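Local coordinates for IPT/TIG domain-containing protein (Bacteroides thetaiotaomicron, PDB 3TC9), which is of unproven function but probably acts as an auxiliary nutrient-binding protein, built from an immunoglobulin-like domain and a six-bladed beta-propeller, at residues D353-D358 and H362-L367. Residues are numbered along the deposited sequence; the frame is centred on the assembly and turned at random.
Sequences DFYFCD and HCIRIL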
loop_
_atom_site.group_PDB
_atom_site.type_symbol
_atom_site.label_atom_id
_atom_site.label_comp_id
_atom_site.label_asym_id
_atom_site.label_seq_id
_atom_site.Cartn_x
_atom_site.Cartn_y
_atom_site.Cartn_z
ATOM N N ASP B 353 11.525 4.513 1.804
ATOM C CA ASP B 353 12.700 4.074 2.541
ATOM C C ASP B 353 13.758 3.698 1.485
ATOM O O ASP B 353 13.429 3.362 0.331
ATOM C CB ASP B 353 12.379 2.861 3.423
ATOM C CG ASP B 353 11.626 3.127 4.700
ATOM O OD1 ASP B 353 11.991 4.072 5.409
ATOM O OD2 ASP B 353 10.760 2.319 5.048
ATOM N N PHE B 354 15.010 3.709 1.883
ATOM C CA PHE B 354 16.090 3.350 0.978
ATOM C C PHE B 354 16.794 2.088 1.500
ATOM O O PHE B 354 17.426 2.124 2.557
ATOM C CB PHE B 354 17.045 4.536 0.818
ATOM C CG PHE B 354 18.199 4.310 -0.128
ATOM C CD1 PHE B 354 18.005 4.334 -1.508
ATOM C CD2 PHE B 354 19.491 4.144 0.355
ATOM C CE1 PHE B 354 19.084 4.211 -2.388
ATOM C CE2 PHE B 354 20.567 3.989 -0.526
ATOM C CZ PHE B 354 20.359 4.034 -1.892
ATOM N N TYR B 355 16.589 0.960 0.789
ATOM C CA TYR B 355 17.136 -0.368 1.062
ATOM C C TYR B 355 18.412 -0.551 0.278
ATOM O O TYR B 355 18.397 -0.371 -0.927
ATOM C CB TYR B 355 16.138 -1.449 0.642
ATOM C CG TYR B 355 14.968 -1.632 1.583
ATOM C CD1 TYR B 355 13.996 -0.646 1.714
ATOM C CD2 TYR B 355 14.779 -2.831 2.270
ATOM C CE1 TYR B 355 12.875 -0.832 2.521
ATOM C CE2 TYR B 355 13.658 -3.030 3.075
ATOM C CZ TYR B 355 12.712 -2.021 3.202
ATOM O OH TYR B 355 11.618 -2.173 4.011
ATOM N N PHE B 356 19.505 -0.921 0.918
ATOM C CA PHE B 356 20.737 -1.065 0.149
ATOM C C PHE B 356 21.566 -2.258 0.616
ATOM O O PHE B 356 21.461 -2.686 1.771
ATOM C CB PHE B 356 21.579 0.233 0.206
ATOM C CG PHE B 356 22.060 0.634 1.571
ATOM C CD1 PHE B 356 21.257 1.402 2.412
ATOM C CD2 PHE B 356 23.319 0.248 2.026
ATOM C CE1 PHE B 356 21.716 1.799 3.675
ATOM C CE2 PHE B 356 23.764 0.631 3.293
ATOM C CZ PHE B 356 22.961 1.403 4.103
ATOM N N CYS B 357 22.420 -2.754 -0.286
ATOM C CA CYS B 357 23.355 -3.816 -0.011
ATOM C C CYS B 357 24.531 -3.270 0.717
ATOM O O CYS B 357 25.120 -2.298 0.279
ATOM C CB CYS B 357 23.791 -4.493 -1.302
ATOM S SG CYS B 357 22.471 -5.395 -2.130
ATOM N N ASP B 358 24.877 -3.896 1.840
ATOM C CA ASP B 358 26.062 -3.588 2.651
ATOM C C ASP B 358 26.985 -4.787 2.426
ATOM O O ASP B 358 26.927 -5.782 3.154
ATOM C CB ASP B 358 25.663 -3.376 4.113
ATOM C CG ASP B 358 26.666 -2.620 4.963
ATOM O OD1 ASP B 358 27.603 -2.022 4.387
ATOM O OD2 ASP B 358 26.487 -2.591 6.210
ATOM N N HIS B 362 27.578 -8.314 4.592
ATOM C CA HIS B 362 26.760 -9.410 4.006
ATOM C C HIS B 362 25.271 -9.309 4.378
ATOM O O HIS B 362 24.633 -10.304 4.741
ATOM C CB HIS B 362 27.323 -10.783 4.413
ATOM C CG HIS B 362 28.781 -10.892 4.129
ATOM N ND1 HIS B 362 29.241 -11.127 2.858
ATOM C CD2 HIS B 362 29.840 -10.727 4.954
ATOM C CE1 HIS B 362 30.560 -11.133 2.946
ATOM N NE2 HIS B 362 30.962 -10.900 4.191
ATOM N N CYS B 363 24.715 -8.116 4.258
ATOM C CA CYS B 363 23.309 -7.909 4.625
ATOM C C CYS B 363 22.670 -6.767 3.823
ATOM O O CYS B 363 23.335 -6.097 3.020
ATOM C CB CYS B 363 23.188 -7.665 6.130
ATOM S SG CYS B 363 24.058 -6.200 6.705
ATOM N N ILE B 364 21.357 -6.610 4.008
ATOM C CA ILE B 364 20.555 -5.551 3.407
ATOM C C ILE B 364 20.213 -4.596 4.524
ATOM O O ILE B 364 19.713 -5.023 5.577
ATOM C CB ILE B 364 19.274 -6.052 2.657
ATOM C CG1 ILE B 364 19.526 -7.236 1.690
ATOM C CG2 ILE B 364 18.551 -4.885 1.960
ATOM C CD1 ILE B 364 20.625 -7.014 0.532
ATOM N N ARG B 365 20.483 -3.316 4.304
ATOM C CA ARG B 365 20.202 -2.275 5.292
ATOM C C ARG B 365 19.043 -1.414 4.832
ATOM O O ARG B 365 18.690 -1.444 3.663
ATOM C CB ARG B 365 21.452 -1.405 5.549
ATOM C CG ARG B 365 22.769 -2.177 5.718
ATOM C CD ARG B 365 22.974 -2.884 7.043
ATOM N NE ARG B 365 22.908 -1.997 8.206
ATOM C CZ ARG B 365 23.928 -1.325 8.721
ATOM N NH1 ARG B 365 25.128 -1.400 8.168
ATOM N NH2 ARG B 365 23.756 -0.570 9.790
ATOM N N ILE B 366 18.408 -0.702 5.762
ATOM C CA ILE B 366 17.350 0.253 5.463
ATOM C C ILE B 366 17.754 1.615 6.008
ATOM O O ILE B 366 18.061 1.718 7.178
ATOM C CB ILE B 366 15.929 -0.139 6.011
ATOM C CG1 ILE B 366 15.571 -1.634 5.765
ATOM C CG2 ILE B 366 14.849 0.829 5.490
ATOM C CD1 ILE B 366 14.474 -2.103 6.620
ATOM N N LEU B 367 17.715 2.650 5.162
ATOM C CA LEU B 367 17.931 4.051 5.508
ATOM C C LEU B 367 16.600 4.778 5.365
ATOM O O LEU B 367 16.073 4.904 4.237
ATOM C CB LEU B 367 19.004 4.708 4.623
ATOM C CG LEU B 367 19.151 6.246 4.720
ATOM C CD1 LEU B 367 19.562 6.703 6.141
ATOM C CD2 LEU B 367 20.129 6.743 3.710
#
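Asp-358 and Arg-365, the two residues most buried by this contact, face each other diagonally across a beta hairpin in one blade of the six-bladed propeller. NH1 of Arg-365 lies 2.7 Å from OD2 of Asp-358 in a salt bridge; the carboxylate oxygen sits at the edge of the guanidinium, while the donor approaches from above the carboxylate plane. With chi1 at -45°, CG of Arg-365 stands anti to its carbonyl carbon and packs 3.5 Å from Asp-358 CB; bends at chi2 (-76°) and chi3 (-58°) then bring NH1 to OD2. Neither charge relies on this partner alone: OD2 also accepts a bond from Asn-361 in the turn, and NH2 is paired with Asp-323.

The same arginine serves an aromatic neighbour. Its CB rests over one face of the Phe-356 ring in a CH-pi contact, 3.8 Å from the centroid, while CB of Leu-367 meets the ring at its edge. On the opposite face of the sheet, Ile-366 lies alongside Tyr-355, its CG1 over the phenol ring. Between the two faces runs the antiparallel backbone ladder: Phe-356 and Arg-365 exchange two hydrogen bonds, the one from Arg-365 N to Phe-356 O measuring 2.8 Å. At the turn, His-362 and Cys-363 both oppose Asp-358 in a G1 beta bulge.

Were Arg-365 an alanine, the buried carboxylate of Asp-358, and Asp-323 beyond it, would probably lose the cation they share, and Phe-356 the methylene packing beyond CB. A buried ion pair thus shares its face with apolar packing, the arginine's methylenes serving the aromatic ring and its guanidinium the acids.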